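Local coordinates for peptidoglycan recognition protein 3 (Branchiostoma belcheri tsingtauense, PDB 4Z8I) that probably recognises bacterial peptidoglycan and, as a zinc-dependent N-acetylmuramoyl-L-alanine amidase, cleaves the link between its glycan strand and stem peptide, at residues K89-H94 with L152-E157; L108-I113 with N129-N134; A178-L183 with K220-Y225. All blocks are in the same frame, centred on the assembly; numbering follows the deposited sequence.

Contact 1 (K89-H94 with L152-E157); sequences KVVIHH and LNVNTE. With ZN (zinc ion), chain B.
Lys89 places CG between its own backbone N and carbonyl carbon (chi1 41°), and Val154 does the same with CG1 (chi1 80°), which swings its other branch, CG2, anti to N; the two methyls of the valine thus meet different neighbours. CG2 lies 3.5 Å from Lys89 CD, the side chains meeting at a slant. CG1 of Val154 packs 3.6 Å from CG2 of Val91, these two side chains running past each other in opposite senses. The lysine chain bends about its CG-CD bond, and NZ stops 4.0 Å from Glu157 OE2, a likely attraction of opposite charges that falls short of a salt bridge. The backbone join is one hydrogen bond, Lys89 N to Glu157 O at 3.3 Å, with N-H to O at 148° and the donor almost in line with the C=O. Within the loop, Glu157 N turns back to Val154 O at 2.9 Å. Farther along the strand, His93 ND1 binds zinc at 2.0 Å, while its NE2 is hydrogen-bonded to His150. The loop packs beside the strand whose His93, with His202, Cys210 and a water, forms the two-histidine, one-cysteine zinc site of amidase-type peptidoglycan recognition proteins.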
ATOM      1  N   LYS A  89      -8.650   9.123   5.366  1.00 33.71           N
ATOM      2  CA  LYS A  89      -7.305   8.971   5.911  1.00 39.08           C
ATOM      3  C   LYS A  89      -6.745   7.543   5.937  1.00 39.84           C
ATOM      4  O   LYS A  89      -7.489   6.568   5.908  1.00 41.98           O
ATOM      5  CB  LYS A  89      -7.234   9.619   7.297  1.00 43.99           C
ATOM      6  CG  LYS A  89      -8.445   9.367   8.178  1.00 37.52           C
ATOM      7  CD  LYS A  89      -8.567  10.415   9.282  1.00 27.37           C
ATOM      8  CE  LYS A  89      -9.283  11.659   8.796  1.00 51.94           C
ATOM      9  NZ  LYS A  89      -9.545  12.627   9.896  1.00 54.44           N
ATOM     10  N   VAL A  90      -5.418   7.436   5.981  1.00 35.77           N
ATOM     11  CA  VAL A  90      -4.738   6.142   5.995  1.00 35.79           C
ATOM     12  C   VAL A  90      -3.890   6.010   7.255  1.00 40.45           C
ATOM     13  O   VAL A  90      -3.064   6.881   7.546  1.00 35.29           O
ATOM     14  CB  VAL A  90      -3.824   5.976   4.765  1.00 36.68           C
ATOM     15  CG1 VAL A  90      -3.171   4.607   4.767  1.00 32.60           C
ATOM     16  CG2 VAL A  90      -4.615   6.175   3.489  1.00 30.38           C
ATOM     17  N   VAL A  91      -4.100   4.928   8.003  1.00 33.26           N
ATOM     18  CA  VAL A  91      -3.363   4.698   9.244  1.00 37.41           C
ATOM     19  C   VAL A  91      -2.381   3.546   9.066  1.00 44.83           C
ATOM     20  O   VAL A  91      -2.748   2.477   8.572  1.00 36.63           O
ATOM     21  CB  VAL A  91      -4.317   4.401  10.420  1.00 33.10           C
ATOM     22  CG1 VAL A  91      -3.546   4.278  11.717  1.00 31.72           C
ATOM     23  CG2 VAL A  91      -5.357   5.498  10.539  1.00 28.44           C
ATOM     24  N   ILE A  92      -1.130   3.769   9.462  1.00 37.94           N
ATOM     25  CA  ILE A  92      -0.085   2.765   9.296  1.00 37.53           C
ATOM     26  C   ILE A  92       0.199   2.037  10.609  1.00 48.89           C
ATOM     27  O   ILE A  92       0.372   2.667  11.656  1.00 33.22           O
ATOM     28  CB  ILE A  92       1.211   3.397   8.758  1.00 33.98           C
ATOM     29  CG1 ILE A  92       0.949   4.081   7.416  1.00 39.32           C
ATOM     30  CG2 ILE A  92       2.306   2.347   8.616  1.00 25.65           C
ATOM     31  CD1 ILE A  92       0.507   3.130   6.320  1.00 24.61           C
ATOM     32  N   HIS A  93       0.249   0.710  10.543  1.00 39.84           N
ATOM     33  CA  HIS A  93       0.454  -0.114  11.729  1.00 31.41           C
ATOM     34  C   HIS A  93       1.679  -1.001  11.577  1.00 38.83           C
ATOM     35  O   HIS A  93       2.139  -1.245  10.462  1.00 37.61           O
ATOM     36  CB  HIS A  93      -0.770  -0.999  11.970  1.00 26.32           C
ATOM     37  CG  HIS A  93      -1.988  -0.248  12.401  1.00 32.51           C
ATOM     38  ND1 HIS A  93      -2.292  -0.023  13.725  1.00 41.69           N
ATOM     39  CD2 HIS A  93      -2.983   0.328  11.684  1.00 31.70           C
ATOM     40  CE1 HIS A  93      -3.418   0.660  13.807  1.00 33.61           C
ATOM     41  NE2 HIS A  93      -3.857   0.888  12.582  1.00 30.78           N
ATOM     42  N   HIS A  94       2.212  -1.477  12.700  1.00 30.83           N
ATOM     43  CA  HIS A  94       3.166  -2.581  12.662  1.00 34.32           C
ATOM     44  C   HIS A  94       2.615  -3.761  13.458  1.00 34.91           C
ATOM     45  O   HIS A  94       1.788  -3.586  14.352  1.00 30.89           O
ATOM     46  CB  HIS A  94       4.579  -2.164  13.112  1.00 23.61           C
ATOM     47  CG  HIS A  94       4.764  -2.079  14.597  1.00 45.81           C
ATOM     48  ND1 HIS A  94       5.991  -2.271  15.200  1.00 35.79           N
ATOM     49  CD2 HIS A  94       3.894  -1.801  15.598  1.00 33.39           C
ATOM     50  CE1 HIS A  94       5.864  -2.130  16.507  1.00 31.65           C
ATOM     51  NE2 HIS A  94       4.602  -1.846  16.776  1.00 35.39           N
ATOM     52  N   LEU A 152      -9.419   2.868  17.157  1.00 36.60           N
ATOM     53  CA  LEU A 152     -10.762   3.209  17.631  1.00 31.46           C
ATOM     54  C   LEU A 152     -11.268   4.586  17.198  1.00 39.44           C
ATOM     55  O   LEU A 152     -12.413   4.723  16.764  1.00 51.11           O
ATOM     56  CB  LEU A 152     -10.817   3.101  19.158  1.00 49.79           C
ATOM     57  CG  LEU A 152     -12.193   2.832  19.776  1.00 61.62           C
ATOM     58  CD1 LEU A 152     -12.485   1.338  19.801  1.00 47.76           C
ATOM     59  CD2 LEU A 152     -12.309   3.435  21.173  1.00 58.46           C
ATOM     60  N   ASN A 153     -10.418   5.599  17.320  1.00 37.74           N
ATOM     61  CA  ASN A 153     -10.813   6.967  16.992  1.00 36.77           C
ATOM     62  C   ASN A 153     -11.112   7.200  15.508  1.00 53.43           C
ATOM     63  O   ASN A 153     -11.714   8.213  15.150  1.00 62.17           O
ATOM     64  CB  ASN A 153      -9.734   7.958  17.453  1.00 44.88           C
ATOM     65  CG  ASN A 153      -9.742   8.184  18.956  1.00 61.71           C
ATOM     66  OD1 ASN A 153     -10.786   8.116  19.602  1.00 76.11           O
ATOM     67  ND2 ASN A 153      -8.570   8.463  19.518  1.00 43.88           N
ATOM     68  N   VAL A 154     -10.704   6.267  14.650  1.00 44.47           N
ATOM     69  CA  VAL A 154     -10.647   6.545  13.217  1.00 37.30           C
ATOM     70  C   VAL A 154     -11.029   5.351  12.320  1.00 36.65           C
ATOM     71  O   VAL A 154     -10.924   5.422  11.091  1.00 35.26           O
ATOM     72  CB  VAL A 154      -9.242   7.106  12.844  1.00 48.67           C
ATOM     73  CG1 VAL A 154      -8.223   5.984  12.718  1.00 33.83           C
ATOM     74  CG2 VAL A 154      -9.301   7.932  11.579  1.00 76.02           C
ATOM     75  N   ASN A 155     -11.501   4.269  12.936  1.00 36.92           N
ATOM     76  CA  ASN A 155     -11.901   3.068  12.196  1.00 37.80           C
ATOM     77  C   ASN A 155     -12.919   3.315  11.080  1.00 41.74           C
ATOM     78  O   ASN A 155     -12.854   2.693  10.022  1.00 50.19           O
ATOM     79  CB  ASN A 155     -12.444   2.000  13.151  1.00 41.50           C
ATOM     80  CG  ASN A 155     -11.350   1.251  13.878  1.00 36.42           C
ATOM     81  OD1 ASN A 155     -10.208   1.197  13.420  1.00 44.37           O
ATOM     82  ND2 ASN A 155     -11.695   0.658  15.014  1.00 39.09           N
ATOM     83  N   THR A 156     -13.858   4.222  11.320  1.00 40.48           N
ATOM     84  CA  THR A 156     -14.901   4.520  10.343  1.00 47.35           C
ATOM     85  C   THR A 156     -14.424   5.463   9.242  1.00 41.35           C
ATOM     86  O   THR A 156     -15.114   5.654   8.244  1.00 43.58           O
ATOM     87  CB  THR A 156     -16.141   5.144  11.013  1.00 47.32           C
ATOM     88  OG1 THR A 156     -15.799   6.425  11.558  1.00 43.55           O
ATOM     89  CG2 THR A 156     -16.653   4.246  12.127  1.00 49.29           C
ATOM     90  N   GLU A 157     -13.249   6.054   9.423  1.00 35.72           N
ATOM     91  CA  GLU A 157     -12.769   7.057   8.480  1.00 40.04           C
ATOM     92  C   GLU A 157     -11.465   6.656   7.806  1.00 45.82           C
ATOM     93  O   GLU A 157     -10.827   7.482   7.156  1.00 39.44           O
ATOM     94  CB  GLU A 157     -12.564   8.402   9.184  1.00 59.16           C
ATOM     95  CG  GLU A 157     -13.827   9.213   9.406  1.00 64.12           C
ATOM     96  CD  GLU A 157     -13.527  10.601   9.948  1.00 85.75           C
ATOM     97  OE1 GLU A 157     -13.924  11.593   9.300  1.00 81.24           O
ATOM     98  OE2 GLU A 157     -12.892  10.698  11.021  1.00 94.94           O
TER
HETATM   99 ZN    ZN B 301      -1.215  -0.024  15.414  0.95 44.88          ZN
HETATM  100  O   HOH W   1      -2.098  -1.645  16.054  1.00 39.06           O

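Contact 2 (L108-I113 with N129-N134); sequences LQVRNI and NFLVGN
Leu131 reaches from strand 130-132 to the sheet-facing side of helix 103-120, where Val110 and Ile113 receive it. Its CB already faces the helix, 4.5 Å from Val110 CG2, a distant approach at the start of the side chain. CG stands anti to the carbonyl carbon, beside the backbone N (chi1 -63°), and from there the two methyls part to different helix residues. CD1 turns to Val110 and lies 4.3 Å from its CG1. CD2 goes the other way and meets Ile113 CD1 at 3.9 Å, the closest approach between the two segments. Here the side chains point at each other tip to tip: the isoleucine holds CD1 anti to CA (chi2 -177°), so its longer branch is stretched out to end on the leucine methyl. Val110 and Ile113 can share this one partner because they sit three residues apart, on the same side of a regular helix in which Ile113 N bonds to Gln109 O at 3.0 Å. This is helix-on-sheet packing in the alpha/beta fold of the peptidoglycan recognition domain: helix 103-120 covers one face of the central mixed sheet, and helix 174-190 covers the other. The neighbours of Leu131 in the strand, Phe130 and Val132, accordingly send their side chains to that second helix, touching Leu183 and Ala176 respectively. Ile126 touches both Leu131 and Ile113, while Met164 and Tyr139 lie against Val110, making an apolar surround in which dispersion and burial of methyl groups hold the elements together. The backbone of Leu131 is meanwhile paired with Tyr139 of the adjoining antiparallel strand. The side chain of Ile113 lies about 11 Å from the zinc ion.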
ATOM      1  N   LEU A 108       1.230 -17.586   6.445  1.00 35.45           N
ATOM      2  CA  LEU A 108       1.072 -18.203   7.728  1.00 46.86           C
ATOM      3  C   LEU A 108       0.958 -17.141   8.780  1.00 45.90           C
ATOM      4  O   LEU A 108       0.143 -17.236   9.642  1.00 42.79           O
ATOM      5  CB  LEU A 108       2.234 -19.124   8.055  1.00 20.00           C
ATOM      6  CG  LEU A 108       2.166 -19.758   9.437  1.00 20.00           C
ATOM      7  CD1 LEU A 108       2.265 -18.785  10.568  1.00 20.00           C
ATOM      8  CD2 LEU A 108       0.993 -20.648   9.621  1.00 20.00           C
ATOM      9  N   GLN A 109       1.768 -16.112   8.685  1.00 35.30           N
ATOM     10  CA  GLN A 109       1.768 -15.078   9.680  1.00 40.77           C
ATOM     11  C   GLN A 109       0.446 -14.356   9.735  1.00 38.53           C
ATOM     12  O   GLN A 109      -0.044 -14.076  10.777  1.00 42.67           O
ATOM     13  CB  GLN A 109       2.916 -14.124   9.446  1.00 25.36           C
ATOM     14  CG  GLN A 109       3.264 -13.281  10.642  1.00 33.58           C
ATOM     15  CD  GLN A 109       3.332 -14.064  11.915  1.00 42.88           C
ATOM     16  OE1 GLN A 109       3.881 -15.120  11.961  1.00 47.60           O
ATOM     17  NE2 GLN A 109       2.784 -13.536  12.944  1.00 42.51           N
ATOM     18  N   VAL A 110      -0.133 -14.082   8.597  1.00 24.92           N
ATOM     19  CA  VAL A 110      -1.460 -13.479   8.509  1.00 27.05           C
ATOM     20  C   VAL A 110      -2.520 -14.388   9.133  1.00 24.13           C
ATOM     21  O   VAL A 110      -3.418 -13.919   9.833  1.00 33.53           O
ATOM     22  CB  VAL A 110      -1.845 -13.160   7.053  1.00 35.31           C
ATOM     23  CG1 VAL A 110      -3.268 -12.638   6.983  1.00 19.96           C
ATOM     24  CG2 VAL A 110      -0.894 -12.142   6.471  1.00 20.37           C
ATOM     25  N   ARG A 111      -2.408 -15.689   8.880  1.00 41.17           N
ATOM     26  CA  ARG A 111      -3.329 -16.667   9.457  1.00 47.00           C
ATOM     27  C   ARG A 111      -3.275 -16.634  10.987  1.00 49.12           C
ATOM     28  O   ARG A 111      -4.305 -16.693  11.668  1.00 48.83           O
ATOM     29  CB  ARG A 111      -2.992 -18.067   8.937  1.00 42.69           C
ATOM     30  CG  ARG A 111      -4.112 -18.729   8.145  1.00 47.21           C
ATOM     31  CD  ARG A 111      -3.574 -19.510   6.954  1.00 29.25           C
ATOM     32  NE  ARG A 111      -2.494 -20.422   7.322  1.00 42.91           N
ATOM     33  CZ  ARG A 111      -1.434 -20.670   6.557  1.00 38.66           C
ATOM     34  NH1 ARG A 111      -1.305 -20.073   5.379  1.00 40.80           N
ATOM     35  NH2 ARG A 111      -0.499 -21.513   6.971  1.00 38.09           N
ATOM     36  N   ASN A 112      -2.060 -16.528  11.516  1.00 32.79           N
ATOM     37  CA  ASN A 112      -1.834 -16.393  12.946  1.00 23.45           C
ATOM     38  C   ASN A 112      -2.471 -15.132  13.501  1.00 31.42           C
ATOM     39  O   ASN A 112      -3.144 -15.173  14.532  1.00 32.91           O
ATOM     40  CB  ASN A 112      -0.336 -16.352  13.264  1.00 21.96           C
ATOM     41  CG  ASN A 112       0.380 -17.655  12.997  1.00 28.37           C
ATOM     42  OD1 ASN A 112       1.606 -17.657  12.885  1.00 32.83           O
ATOM     43  ND2 ASN A 112      -0.346 -18.756  12.923  1.00 28.04           N
ATOM     44  N   ILE A 113      -2.246 -14.009  12.822  1.00 24.13           N
ATOM     45  CA  ILE A 113      -2.798 -12.737  13.272  1.00 30.10           C
ATOM     46  C   ILE A 113      -4.327 -12.775  13.280  1.00 29.20           C
ATOM     47  O   ILE A 113      -4.971 -12.289  14.215  1.00 32.25           O
ATOM     48  CB  ILE A 113      -2.270 -11.560  12.430  1.00 32.65           C
ATOM     49  CG1 ILE A 113      -0.766 -11.394  12.654  1.00 20.63           C
ATOM     50  CG2 ILE A 113      -2.990 -10.272  12.791  1.00 36.45           C
ATOM     51  CD1 ILE A 113      -0.154 -10.218  11.921  1.00 20.57           C
ATOM     52  N   ASN A 129      -7.300  -3.697   7.370  1.00 32.97           N
ATOM     53  CA  ASN A 129      -7.838  -3.789   6.022  1.00 26.25           C
ATOM     54  C   ASN A 129      -6.849  -4.496   5.105  1.00 29.34           C
ATOM     55  O   ASN A 129      -7.240  -5.266   4.228  1.00 25.44           O
ATOM     56  CB  ASN A 129      -8.156  -2.398   5.469  1.00 30.65           C
ATOM     57  CG  ASN A 129      -9.225  -1.683   6.267  1.00 35.08           C
ATOM     58  OD1 ASN A 129      -8.924  -0.912   7.180  1.00 38.22           O
ATOM     59  ND2 ASN A 129     -10.486  -1.935   5.928  1.00 29.65           N
ATOM     60  N   PHE A 130      -5.565  -4.224   5.311  1.00 23.87           N
ATOM     61  CA  PHE A 130      -4.517  -4.860   4.524  1.00 24.06           C
ATOM     62  C   PHE A 130      -3.270  -5.090   5.364  1.00 33.02           C
ATOM     63  O   PHE A 130      -3.013  -4.362   6.325  1.00 40.12           O
ATOM     64  CB  PHE A 130      -4.158  -4.009   3.306  1.00 25.12           C
ATOM     65  CG  PHE A 130      -5.277  -3.854   2.320  1.00 40.00           C
ATOM     66  CD1 PHE A 130      -5.525  -4.837   1.374  1.00 41.76           C
ATOM     67  CD2 PHE A 130      -6.075  -2.720   2.330  1.00 39.72           C
ATOM     68  CE1 PHE A 130      -6.552  -4.695   0.461  1.00 35.24           C
ATOM     69  CE2 PHE A 130      -7.106  -2.571   1.419  1.00 37.25           C
ATOM     70  CZ  PHE A 130      -7.345  -3.560   0.484  1.00 34.90           C
ATOM     71  N   LEU A 131      -2.498  -6.107   4.998  1.00 35.46           N
ATOM     72  CA  LEU A 131      -1.214  -6.341   5.641  1.00 32.18           C
ATOM     73  C   LEU A 131      -0.104  -6.320   4.599  1.00 31.03           C
ATOM     74  O   LEU A 131      -0.360  -6.439   3.408  1.00 31.06           O
ATOM     75  CB  LEU A 131      -1.211  -7.655   6.428  1.00 36.49           C
ATOM     76  CG  LEU A 131      -2.203  -7.731   7.597  1.00 32.76           C
ATOM     77  CD1 LEU A 131      -3.526  -8.317   7.143  1.00 30.64           C
ATOM     78  CD2 LEU A 131      -1.644  -8.524   8.772  1.00 19.65           C
ATOM     79  N   VAL A 132       1.128  -6.134   5.052  1.00 48.48           N
ATOM     80  CA  VAL A 132       2.278  -6.085   4.161  1.00 43.07           C
ATOM     81  C   VAL A 132       3.412  -6.859   4.808  1.00 34.01           C
ATOM     82  O   VAL A 132       3.717  -6.647   5.983  1.00 41.93           O
ATOM     83  CB  VAL A 132       2.733  -4.631   3.903  1.00 45.57           C
ATOM     84  CG1 VAL A 132       4.054  -4.610   3.163  1.00 50.90           C
ATOM     85  CG2 VAL A 132       1.679  -3.869   3.113  1.00 37.71           C
ATOM     86  N   GLY A 133       4.018  -7.771   4.055  1.00 29.92           N
ATOM     87  CA  GLY A 133       5.129  -8.552   4.566  1.00 23.70           C
ATOM     88  C   GLY A 133       6.444  -8.126   3.946  1.00 43.55           C
ATOM     89  O   GLY A 133       6.464  -7.453   2.914  1.00 49.27           O
ATOM     90  N   ASN A 134       7.549  -8.522   4.571  1.00 45.52           N
ATOM     91  CA  ASN A 134       8.873  -8.213   4.046  1.00 33.15           C
ATOM     92  C   ASN A 134       9.146  -8.947   2.738  1.00 36.73           C
ATOM     93  O   ASN A 134      10.158  -8.702   2.081  1.00 38.82           O
ATOM     94  CB  ASN A 134       9.956  -8.532   5.082  1.00 44.57           C
ATOM     95  CG  ASN A 134      10.209  -7.381   6.043  1.00 52.01           C
ATOM     96  OD1 ASN A 134       9.516  -6.364   6.010  1.00 57.81           O
ATOM     97  ND2 ASN A 134      11.208  -7.539   6.904  1.00 42.50           N
TER

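Contact 3 (A178-L183 with K220-Y225); sequences AAAKSL and KSWGRY
Over one face of the Trp222 indole lies Lys181, its CE 3.4 Å above the ring plane; Ser221 OG sits in that plane at the edge, and Ala180 CB comes in obliquely, 3.9 Å from CH2. The lysine methylene is almost centred on the five-membered ring, 3.5 Å from its centroid and 7° off the normal, a CH-pi contact. NZ follows at 4.2 Å from the same centroid, 25° off the normal, which makes a cation-pi pair. The lysine gets there because CG stands beside the backbone N (chi1 -65°) and the rest of the chain is fully extended, crossing the indole at a slant. NE1 is hydrogen-bonded to Asp218, which also takes a bond through its backbone O from Ser221 OG. Phe163 of the central sheet, with Ile177 and Ile184 of helix 174-190, also touches the ring, so the indole, carried on the C-terminal segment, packs between that helix and the sheet. Replacing Trp222 by an alanine would probably leave the Lys181 ammonium without its aromatic face and Asp218 OD2 without the NE1 donor. The pairing is consistent with a lysine charge stabilised in part by the pi surface, beside a buried apolar junction, with the ring's N-H committed to a carboxylate.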
ATOM      1  N   ALA A 178       7.436  -0.096  -0.733  1.00 47.07           N
ATOM      2  CA  ALA A 178       6.952   0.089  -2.096  1.00 36.95           C
ATOM      3  C   ALA A 178       5.560  -0.499  -2.276  1.00 37.91           C
ATOM      4  O   ALA A 178       4.696   0.105  -2.916  1.00 50.60           O
ATOM      5  CB  ALA A 178       7.917  -0.534  -3.080  1.00 31.76           C
ATOM      6  N   ALA A 179       5.348  -1.681  -1.707  1.00 35.09           N
ATOM      7  CA  ALA A 179       4.052  -2.345  -1.797  1.00 42.25           C
ATOM      8  C   ALA A 179       2.959  -1.548  -1.088  1.00 47.57           C
ATOM      9  O   ALA A 179       1.842  -1.438  -1.591  1.00 52.02           O
ATOM     10  CB  ALA A 179       4.134  -3.749  -1.240  1.00 31.61           C
ATOM     11  N   ALA A 180       3.281  -0.998   0.080  1.00 36.61           N
ATOM     12  CA  ALA A 180       2.312  -0.186   0.818  1.00 39.51           C
ATOM     13  C   ALA A 180       1.955   1.094   0.066  1.00 32.72           C
ATOM     14  O   ALA A 180       0.775   1.443  -0.067  1.00 41.02           O
ATOM     15  CB  ALA A 180       2.839   0.145   2.196  1.00 22.85           C
ATOM     16  N   LYS A 181       2.980   1.791  -0.416  1.00 37.64           N
ATOM     17  CA  LYS A 181       2.774   3.014  -1.183  1.00 38.60           C
ATOM     18  C   LYS A 181       1.944   2.750  -2.434  1.00 32.55           C
ATOM     19  O   LYS A 181       1.040   3.518  -2.764  1.00 36.56           O
ATOM     20  CB  LYS A 181       4.118   3.639  -1.561  1.00 25.14           C
ATOM     21  CG  LYS A 181       4.937   4.116  -0.374  1.00 33.00           C
ATOM     22  CD  LYS A 181       6.215   4.805  -0.829  1.00 26.81           C
ATOM     23  CE  LYS A 181       6.977   5.387   0.353  1.00 44.79           C
ATOM     24  NZ  LYS A 181       8.225   6.092  -0.066  1.00 62.84           N
ATOM     25  N   SER A 182       2.248   1.656  -3.126  1.00 28.52           N
ATOM     26  CA  SER A 182       1.500   1.288  -4.320  1.00 30.19           C
ATOM     27  C   SER A 182       0.069   0.925  -3.963  1.00 36.37           C
ATOM     28  O   SER A 182      -0.846   1.182  -4.737  1.00 45.51           O
ATOM     29  CB  SER A 182       2.163   0.116  -5.040  1.00 32.54           C
ATOM     30  OG  SER A 182       3.524   0.394  -5.297  1.00 58.59           O
ATOM     31  N   LEU A 183      -0.122   0.320  -2.795  1.00 27.26           N
ATOM     32  CA  LEU A 183      -1.462  -0.029  -2.342  1.00 26.91           C
ATOM     33  C   LEU A 183      -2.280   1.240  -2.174  1.00 32.08           C
ATOM     34  O   LEU A 183      -3.397   1.348  -2.690  1.00 43.05           O
ATOM     35  CB  LEU A 183      -1.414  -0.797  -1.023  1.00 31.26           C
ATOM     36  CG  LEU A 183      -2.781  -1.190  -0.457  1.00 29.74           C
ATOM     37  CD1 LEU A 183      -3.510  -2.125  -1.408  1.00 26.52           C
ATOM     38  CD2 LEU A 183      -2.637  -1.827   0.907  1.00 24.22           C
ATOM     39  N   LYS A 220       7.101   9.631   7.549  1.00 42.48           N
ATOM     40  CA  LYS A 220       7.070  11.090   7.516  1.00 43.70           C
ATOM     41  C   LYS A 220       7.473  11.564   6.128  1.00 58.63           C
ATOM     42  O   LYS A 220       6.970  12.570   5.627  1.00 58.33           O
ATOM     43  CB  LYS A 220       8.040  11.676   8.537  1.00 47.21           C
ATOM     44  CG  LYS A 220       7.981  11.040   9.908  1.00 49.38           C
ATOM     45  CD  LYS A 220       6.888  11.637  10.766  1.00 41.99           C
ATOM     46  CE  LYS A 220       7.472  12.150  12.069  1.00 56.15           C
ATOM     47  NZ  LYS A 220       8.532  11.234  12.577  1.00 67.98           N
ATOM     48  N   SER A 221       8.391  10.823   5.515  1.00 68.67           N
ATOM     49  CA  SER A 221       8.896  11.147   4.187  1.00 66.64           C
ATOM     50  C   SER A 221       7.911  10.753   3.089  1.00 58.93           C
ATOM     51  O   SER A 221       8.084  11.137   1.932  1.00 58.66           O
ATOM     52  CB  SER A 221      10.239  10.456   3.950  1.00 67.26           C
ATOM     53  OG  SER A 221      10.091   9.047   3.950  1.00 83.71           O
ATOM     54  N   TRP A 222       6.888   9.979   3.445  1.00 49.92           N
ATOM     55  CA  TRP A 222       5.860   9.609   2.478  1.00 49.29           C
ATOM     56  C   TRP A 222       5.024  10.841   2.189  1.00 59.43           C
ATOM     57  O   TRP A 222       4.952  11.756   3.009  1.00 70.09           O
ATOM     58  CB  TRP A 222       4.949   8.491   3.001  1.00 33.89           C
ATOM     59  CG  TRP A 222       5.635   7.195   3.345  1.00 42.62           C
ATOM     60  CD1 TRP A 222       6.971   6.993   3.546  1.00 37.66           C
ATOM     61  CD2 TRP A 222       5.007   5.918   3.532  1.00 39.09           C
ATOM     62  NE1 TRP A 222       7.211   5.675   3.852  1.00 28.43           N
ATOM     63  CE2 TRP A 222       6.023   4.994   3.848  1.00 33.69           C
ATOM     64  CE3 TRP A 222       3.685   5.469   3.464  1.00 40.75           C
ATOM     65  CZ2 TRP A 222       5.757   3.646   4.095  1.00 26.66           C
ATOM     66  CZ3 TRP A 222       3.424   4.130   3.710  1.00 48.01           C
ATOM     67  CH2 TRP A 222       4.453   3.236   4.021  1.00 33.06           C
ATOM     68  N   GLY A 223       4.394  10.868   1.022  1.00 53.19           N
ATOM     69  CA  GLY A 223       3.528  11.973   0.671  1.00 46.45           C
ATOM     70  C   GLY A 223       2.267  11.997   1.510  1.00 54.75           C
ATOM     71  O   GLY A 223       1.736  10.946   1.878  1.00 65.03           O
ATOM     72  N   ARG A 224       1.807  13.205   1.821  1.00 59.18           N
ATOM     73  CA  ARG A 224       0.531  13.435   2.502  1.00 53.60           C
ATOM     74  C   ARG A 224       0.487  13.001   3.969  1.00 52.39           C
ATOM     75  O   ARG A 224      -0.589  12.746   4.510  1.00 44.98           O
ATOM     76  CB  ARG A 224      -0.637  12.815   1.722  1.00 43.75           C
ATOM     77  CG  ARG A 224      -0.700  13.250   0.267  1.00 41.77           C
ATOM     78  CD  ARG A 224      -2.128  13.282  -0.248  1.00 37.88           C
ATOM     79  NE  ARG A 224      -2.950  14.221   0.509  1.00 57.68           N
ATOM     80  CZ  ARG A 224      -3.021  15.524   0.257  1.00 63.81           C
ATOM     81  NH1 ARG A 224      -2.317  16.049  -0.737  1.00 67.33           N
ATOM     82  NH2 ARG A 224      -3.793  16.303   1.000  1.00 74.83           N
ATOM     83  N   TYR A 225       1.647  12.928   4.615  1.00 47.26           N
ATOM     84  CA  TYR A 225       1.670  12.707   6.055  1.00 50.18           C
ATOM     85  C   TYR A 225       1.161  13.963   6.761  1.00 59.96           C
ATOM     86  O   TYR A 225       1.570  15.076   6.430  1.00 57.87           O
ATOM     87  CB  TYR A 225       3.074  12.346   6.545  1.00 41.93           C
ATOM     88  CG  TYR A 225       3.130  12.126   8.037  1.00 49.14           C
ATOM     89  CD1 TYR A 225       2.732  10.915   8.592  1.00 55.94           C
ATOM     90  CD2 TYR A 225       3.558  13.132   8.895  1.00 42.27           C
ATOM     91  CE1 TYR A 225       2.769  10.709   9.957  1.00 54.69           C
ATOM     92  CE2 TYR A 225       3.598  12.935  10.264  1.00 33.82           C
ATOM     93  CZ  TYR A 225       3.201  11.721  10.787  1.00 33.29           C
ATOM     94  OH  TYR A 225       3.235  11.518  12.144  1.00 45.12           O
TER

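How the contacts relate
After the N-terminal region, the chain enters strand 87-94, the first half of contact 1, and, after a short connection, helix 103-120. Contact 2 closes first, when strand 130-132 returns to pack against that helix; it is nested within the longer loop that contact 1 closes at 152-157, just before strand 158-163. Contact 3 follows in series, joining helix 174-190 to the C-terminal tail. Contacts 1 and 2 share the central sheet without touching, their nearest atoms about 6 Å apart. On the face of the sheet that helix 174-190 covers, contact 3 touches both: Ile92 CD1 is 4.0 Å from Trp222 CZ3, and Phe130 CB is 3.6 Å from Leu183 CD2.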